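Local coordinates for putative transcriptional regulator (PDB 3IC7), which probably binds DNA through a winged helix-turn-helix domain and acts as a transcriptional regulator of the GntR family, at residues Glu30-Ile35 with Val75-Lys80; Gln62-Asn67 with Met81-Leu86. All blocks are in the same frame, centred on the assembly; numbering follows the deposited sequence.

Contact 1 (Glu30-Ile35 with Val75-Lys80); sequences EEEGRI and VASGAK
In this winged helix-turn-helix domain the chain leaves the second strand of the wing and enters helix 79-88, and Glu31 meets that junction with its carboxylate. The side chain bends at chi2 (-121°), which turns its two oxygens toward the backbone amides of Gly78, Ala79 and Lys80, at the entry to the helix. Glu31 OE1 takes hydrogen bonds from Gly78 N (3.0 Å) and Ala79 N (2.9 Å), both arriving from one face of the carboxylate, well above its plane. Glu31 OE2 offers its syn lone pair to Lys80 N at 3.1 Å, the straightest of the three bonds (156°). Lys80 bends at its last torsion to bring NZ to a long, weak salt bridge with Glu31 OE2 at 3.4 Å; the same NZ bonds weakly to Ile24 O and Tyr29 O. Three amides at a helix start, with Lys80 close by, would probably favour the negative charge of this carboxylate. Replacing Glu31 by an alanine would probably leave these amides without that acceptor and remove the charge that faces Lys80. Alongside, two backbone bonds hold Val75: Glu32 N donates to Val75 O (2.9 Å) and Val75 N to Gly33 O (2.6 Å). The type II turn from Glu30 to Gly33 thus sits against the end of strand 72-75. Ile35 pairs through its backbone with Phe73, which places 34-35 at the edge of the antiparallel sheet within this chain, while Tyr29 packs on Ile35 and Val75.

Contact 2 (Gln62-Asn67 with Met81-Leu86); sequences QEVIYN and MLIHSL
With CG1 anti to the backbone N (chi1 -168°) and CG2 anti to the carbonyl carbon, Val64 spreads its two methyl groups toward successive residues of helix 79-88. Leu82 sets CG between its backbone N and carbonyl carbon (chi1 62°), and this rotation carries CD1 to the valine. The two methyls have different partners: Val64 CG2 meets Leu82 CD1 at 3.4 Å, whereas Val64 CG1 rests on Ile83 CG1 at 3.9 Å, with Ile83 CD1 just as near. Against the leucine the valine lies obliquely; against the isoleucine it stands at about a right angle. Leu82 CD1 also lies beside the backbone, 4.0 Å from Gln62 O, so the branch tip fits where the chain turns out of helix 53-60. Glu63 makes that turn with positive phi, and the chain then passes through Val64 into strand 65-68, the first strand of the wing. In a winged helix-turn-helix domain of the GntR type, helix 53-60 is probably the recognition helix, as in relatives, so this packing joins the link between recognition helix and wing to the helix that follows the wing. Between side chains the contact is apolar: the valine methyls against a leucine methyl and the outer carbons of the isoleucine. Val64 also packs on Leu59 of helix 53-60. Ile83 reaches further, packing on Cys21, Ile24 and Leu25 of helix 15-25.

How the contacts relate
The centres of the two contacts lie about 9 Å apart, and their segments alternate along the chain: 30-35, 62-67, 75-80, 81-86. Both draw on helix 79-88, contact 1 at its start and contact 2 through Leu82 and Ile83, a few residues on, and both reach the same three-stranded antiparallel sheet, where 34-35 and 65-68 are the outer strands within this chain, flanking 72-75. They also touch directly: Glu32 OE1 probably hydrogen-bonds to Tyr66 OH, and the methyl of Ala76 packs on the backbone at Glu63 and Ile65. Together they illustrate how a helix leaving a winged helix-turn-helix domain can be fastened at its start and along its side before the chain continues into the C-terminal helices.

Contact 1 (Glu30-Ile35 with Val75-Lys80)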
loop_
_atom_site.group_PDB
_atom_site.type_symbol
_atom_site.label_atom_id
_atom_site.label_comp_id
_atom_site.label_asym_id
_atom_site.label_seq_id
_atom_site.Cartn_x
_atom_site.Cartn_y
_atom_site.Cartn_z
ATOM N N GLU A 30 -2.093 -15.485 12.171
ATOM C CA GLU A 30 -2.131 -14.879 13.499
ATOM C C GLU A 30 -1.739 -13.381 13.502
ATOM O O GLU A 30 -0.985 -12.920 12.645
ATOM C CB GLU A 30 -1.217 -15.700 14.390
ATOM C CG GLU A 30 -1.179 -17.127 13.895
ATOM C CD GLU A 30 -0.098 -17.981 14.550
ATOM O OE1 GLU A 30 0.095 -19.121 14.054
ATOM O OE2 GLU A 30 0.550 -17.533 15.543
ATOM N N GLU A 31 -2.256 -12.606 14.446
ATOM C CA GLU A 31 -1.847 -11.212 14.522
ATOM C C GLU A 31 -0.447 -11.218 15.048
ATOM O O GLU A 31 -0.132 -12.002 15.947
ATOM C CB GLU A 31 -2.751 -10.460 15.468
ATOM C CG GLU A 31 -4.060 -11.150 15.640
ATOM C CD GLU A 31 -5.210 -10.285 15.250
ATOM O OE1 GLU A 31 -5.462 -9.274 15.941
ATOM O OE2 GLU A 31 -5.874 -10.630 14.249
ATOM N N GLU A 32 0.406 -10.372 14.477
ATOM C CA GLU A 32 1.848 -10.364 14.807
ATOM C C GLU A 32 2.520 -11.616 14.300
ATOM O O GLU A 32 3.519 -12.085 14.839
ATOM C CB GLU A 32 2.082 -10.212 16.306
ATOM C CG GLU A 32 1.611 -8.856 16.808
ATOM C CD GLU A 32 1.841 -7.737 15.795
ATOM O OE1 GLU A 32 3.000 -7.515 15.387
ATOM O OE2 GLU A 32 0.863 -7.063 15.405
ATOM N N GLY A 33 1.921 -12.149 13.255
ATOM C CA GLY A 33 2.427 -13.312 12.582
ATOM C C GLY A 33 2.291 -13.117 11.088
ATOM O O GLY A 33 1.579 -12.219 10.595
ATOM N N ARG A 34 2.983 -13.970 10.339
ATOM C CA ARG A 34 3.398 -13.635 8.983
ATOM C C ARG A 34 2.375 -14.114 7.958
ATOM O O ARG A 34 1.812 -15.200 8.089
ATOM C CB ARG A 34 4.771 -14.239 8.678
ATOM C CG ARG A 34 5.478 -13.607 7.491
ATOM C CD ARG A 34 6.633 -12.727 7.941
ATOM N NE ARG A 34 7.899 -13.454 7.960
ATOM C CZ ARG A 34 8.184 -14.437 8.807
ATOM N NH1 ARG A 34 7.291 -14.814 9.711
ATOM N NH2 ARG A 34 9.363 -15.042 8.751
ATOM N N ILE A 35 2.141 -13.295 6.937
ATOM C CA ILE A 35 1.632 -13.788 5.662
ATOM C C ILE A 35 2.762 -14.001 4.662
ATOM O O ILE A 35 3.699 -13.204 4.589
ATOM C CB ILE A 35 0.598 -12.820 5.056
ATOM C CG1 ILE A 35 1.169 -11.402 4.992
ATOM C CG2 ILE A 35 -0.691 -12.845 5.861
ATOM C CD1 ILE A 35 0.113 -10.320 4.944
ATOM N N VAL A 75 0.614 -9.859 10.036
ATOM C CA VAL A 75 -0.688 -9.420 10.459
ATOM C C VAL A 75 -0.476 -8.303 11.482
ATOM O O VAL A 75 0.411 -8.389 12.328
ATOM C CB VAL A 75 -1.495 -10.592 11.031
ATOM C CG1 VAL A 75 -2.892 -10.134 11.402
ATOM C CG2 VAL A 75 -1.553 -11.719 10.003
ATOM N N ALA A 76 -1.270 -7.241 11.363
ATOM C CA ALA A 76 -1.200 -6.130 12.294
ATOM C C ALA A 76 -1.853 -6.542 13.590
ATOM O O ALA A 76 -2.932 -7.133 13.564
ATOM C CB ALA A 76 -1.916 -4.926 11.727
ATOM N N SER A 77 -1.218 -6.215 14.717
ATOM C CA SER A 77 -1.779 -6.522 16.037
ATOM C C SER A 77 -3.110 -5.810 16.269
ATOM O O SER A 77 -3.138 -4.603 16.548
ATOM C CB SER A 77 -0.809 -6.154 17.152
ATOM O OG SER A 77 -0.721 -4.753 17.288
ATOM N N GLY A 78 -4.194 -6.592 16.173
ATOM C CA GLY A 78 -5.577 -6.132 16.263
ATOM C C GLY A 78 -6.292 -6.149 14.913
ATOM O O GLY A 78 -7.109 -5.267 14.627
ATOM N N ALA A 79 -5.990 -7.143 14.074
ATOM C CA ALA A 79 -6.458 -7.150 12.678
ATOM C C ALA A 79 -7.877 -7.702 12.532
ATOM O O ALA A 79 -8.717 -7.076 11.870
ATOM C CB ALA A 79 -5.491 -7.917 11.787
ATOM N N LYS A 80 -8.121 -8.863 13.171
ATOM C CA LYS A 80 -9.403 -9.617 13.117
ATOM C C LYS A 80 -10.625 -8.766 13.430
ATOM O O LYS A 80 -11.742 -9.244 13.307
ATOM C CB LYS A 80 -9.409 -10.857 14.065
ATOM C CG LYS A 80 -8.706 -12.168 13.555
ATOM C CD LYS A 80 -8.573 -13.266 14.656
ATOM C CE LYS A 80 -7.562 -14.407 14.305
ATOM N NZ LYS A 80 -6.230 -13.935 13.831
#

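Contact 2 (Gln62-Asn67 with Met81-Leu86)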
loop_
_atom_site.group_PDB
_atom_site.type_symbol
_atom_site.label_atom_id
_atom_site.label_comp_id
_atom_site.label_asym_id
_atom_site.label_seq_id
_atom_site.Cartn_x
_atom_site.Cartn_y
_atom_site.Cartn_z
ATOM N N GLN A 62 -4.108 0.644 4.776
ATOM C CA GLN A 62 -5.376 0.538 5.487
ATOM C C GLN A 62 -5.186 -0.099 6.860
ATOM O O GLN A 62 -6.132 -0.213 7.639
ATOM C CB GLN A 62 -6.385 -0.269 4.668
ATOM C CG GLN A 62 -7.173 0.558 3.665
ATOM C CD GLN A 62 -8.595 0.822 4.118
ATOM O OE1 GLN A 62 -8.832 1.615 5.029
ATOM N NE2 GLN A 62 -9.553 0.158 3.481
ATOM N N GLU A 63 -3.957 -0.514 7.149
ATOM C CA GLU A 63 -3.525 -0.727 8.525
ATOM C C GLU A 63 -3.931 -2.109 9.023
ATOM O O GLU A 63 -3.745 -2.436 10.195
ATOM C CB GLU A 63 -4.102 0.353 9.442
ATOM C CG GLU A 63 -3.888 1.772 8.941
ATOM C CD GLU A 63 -4.025 2.806 10.042
ATOM O OE1 GLU A 63 -3.866 4.010 9.752
ATOM O OE2 GLU A 63 -4.292 2.414 11.198
ATOM N N VAL A 64 -4.487 -2.917 8.126
ATOM C CA VAL A 64 -4.772 -4.314 8.425
ATOM C C VAL A 64 -3.515 -5.171 8.310
ATOM O O VAL A 64 -3.573 -6.395 8.431
ATOM C CB VAL A 64 -5.856 -4.882 7.490
ATOM C CG1 VAL A 64 -6.338 -6.233 7.996
ATOM C CG2 VAL A 64 -7.016 -3.905 7.368
ATOM N N ILE A 65 -2.381 -4.519 8.077
ATOM C CA ILE A 65 -1.155 -5.221 7.715
ATOM C C ILE A 65 0.025 -4.258 7.622
ATOM O O ILE A 65 -0.157 -3.041 7.587
ATOM C CB ILE A 65 -1.305 -5.964 6.375
ATOM C CG1 ILE A 65 -0.171 -6.977 6.197
ATOM C CG2 ILE A 65 -1.331 -4.977 5.218
ATOM C CD1 ILE A 65 0.259 -7.165 4.759
ATOM N N TYR A 66 1.232 -4.812 7.584
ATOM C CA TYR A 66 2.440 -4.006 7.450
ATOM C C TYR A 66 3.630 -4.862 7.027
ATOM O O TYR A 66 3.620 -6.081 7.194
ATOM C CB TYR A 66 2.752 -3.285 8.763
ATOM C CG TYR A 66 3.255 -4.198 9.859
ATOM C CD1 TYR A 66 2.467 -4.488 10.965
ATOM C CD2 TYR A 66 4.518 -4.769 9.788
ATOM C CE1 TYR A 66 2.922 -5.322 11.968
ATOM C CE2 TYR A 66 4.983 -5.604 10.786
ATOM C CZ TYR A 66 4.180 -5.876 11.874
ATOM O OH TYR A 66 4.638 -6.707 12.871
ATOM N N ASN A 67 4.652 -4.215 6.478
ATOM C CA ASN A 67 5.834 -4.919 5.995
ATOM C C ASN A 67 7.091 -4.533 6.767
ATOM O O ASN A 67 7.620 -3.434 6.600
ATOM C CB ASN A 67 6.035 -4.663 4.500
ATOM C CG ASN A 67 7.494 -4.722 4.090
ATOM O OD1 ASN A 67 8.197 -5.686 4.393
ATOM N ND2 ASN A 67 7.956 -3.688 3.396
HETATM N N MSE A 81 -10.430 -7.517 13.840
HETATM C CA MSE A 81 -11.536 -6.731 14.381
HETATM C C MSE A 81 -11.852 -5.478 13.608
HETATM O O MSE A 81 -13.014 -5.042 13.524
HETATM C CB MSE A 81 -11.239 -6.333 15.813
HETATM C CG MSE A 81 -11.964 -7.167 16.849
HETATM SE SE MSE A 81 -12.491 -6.083 18.401
HETATM C CE MSE A 81 -11.105 -4.697 18.364
ATOM N N LEU A 82 -10.816 -4.876 13.056
ATOM C CA LEU A 82 -11.069 -3.738 12.218
ATOM C C LEU A 82 -11.818 -4.231 10.988
ATOM O O LEU A 82 -12.740 -3.582 10.529
ATOM C CB LEU A 82 -9.775 -2.992 11.877
ATOM C CG LEU A 82 -8.620 -3.613 11.104
ATOM C CD1 LEU A 82 -8.003 -2.510 10.268
ATOM C CD2 LEU A 82 -7.606 -4.207 12.045
ATOM N N ILE A 83 -11.441 -5.412 10.505
ATOM C CA ILE A 83 -12.076 -6.048 9.356
ATOM C C ILE A 83 -13.557 -6.210 9.589
ATOM O O ILE A 83 -14.381 -5.781 8.781
ATOM C CB ILE A 83 -11.495 -7.470 9.083
ATOM C CG1 ILE A 83 -10.028 -7.413 8.603
ATOM C CG2 ILE A 83 -12.391 -8.220 8.094
ATOM C CD1 ILE A 83 -9.299 -8.751 8.636
ATOM N N HIS A 84 -13.903 -6.843 10.695
ATOM C CA HIS A 84 -15.299 -7.074 10.971
ATOM C C HIS A 84 -16.092 -5.807 10.853
ATOM O O HIS A 84 -17.223 -5.795 10.318
ATOM C CB HIS A 84 -15.448 -7.645 12.354
ATOM C CG HIS A 84 -15.344 -9.123 12.354
ATOM N ND1 HIS A 84 -15.180 -9.866 13.512
ATOM C CD2 HIS A 84 -15.355 -10.005 11.337
ATOM C CE1 HIS A 84 -15.111 -11.139 13.194
ATOM N NE2 HIS A 84 -15.213 -11.261 11.881
ATOM N N SER A 85 -15.471 -4.748 11.375
ATOM C CA SER A 85 -16.035 -3.409 11.352
ATOM C C SER A 85 -16.143 -2.892 9.938
ATOM O O SER A 85 -17.214 -2.536 9.494
ATOM C CB SER A 85 -15.178 -2.442 12.161
ATOM O OG SER A 85 -15.735 -1.144 12.034
ATOM N N LEU A 86 -15.020 -2.843 9.239
ATOM C CA LEU A 86 -14.995 -2.403 7.851
ATOM C C LEU A 86 -15.777 -3.378 6.982
ATOM O O LEU A 86 -16.061 -3.105 5.818
ATOM C CB LEU A 86 -13.558 -2.282 7.333
ATOM C CG LEU A 86 -12.362 -1.944 8.244
ATOM C CD1 LEU A 86 -11.104 -1.838 7.405
ATOM C CD2 LEU A 86 -12.548 -0.672 9.069
#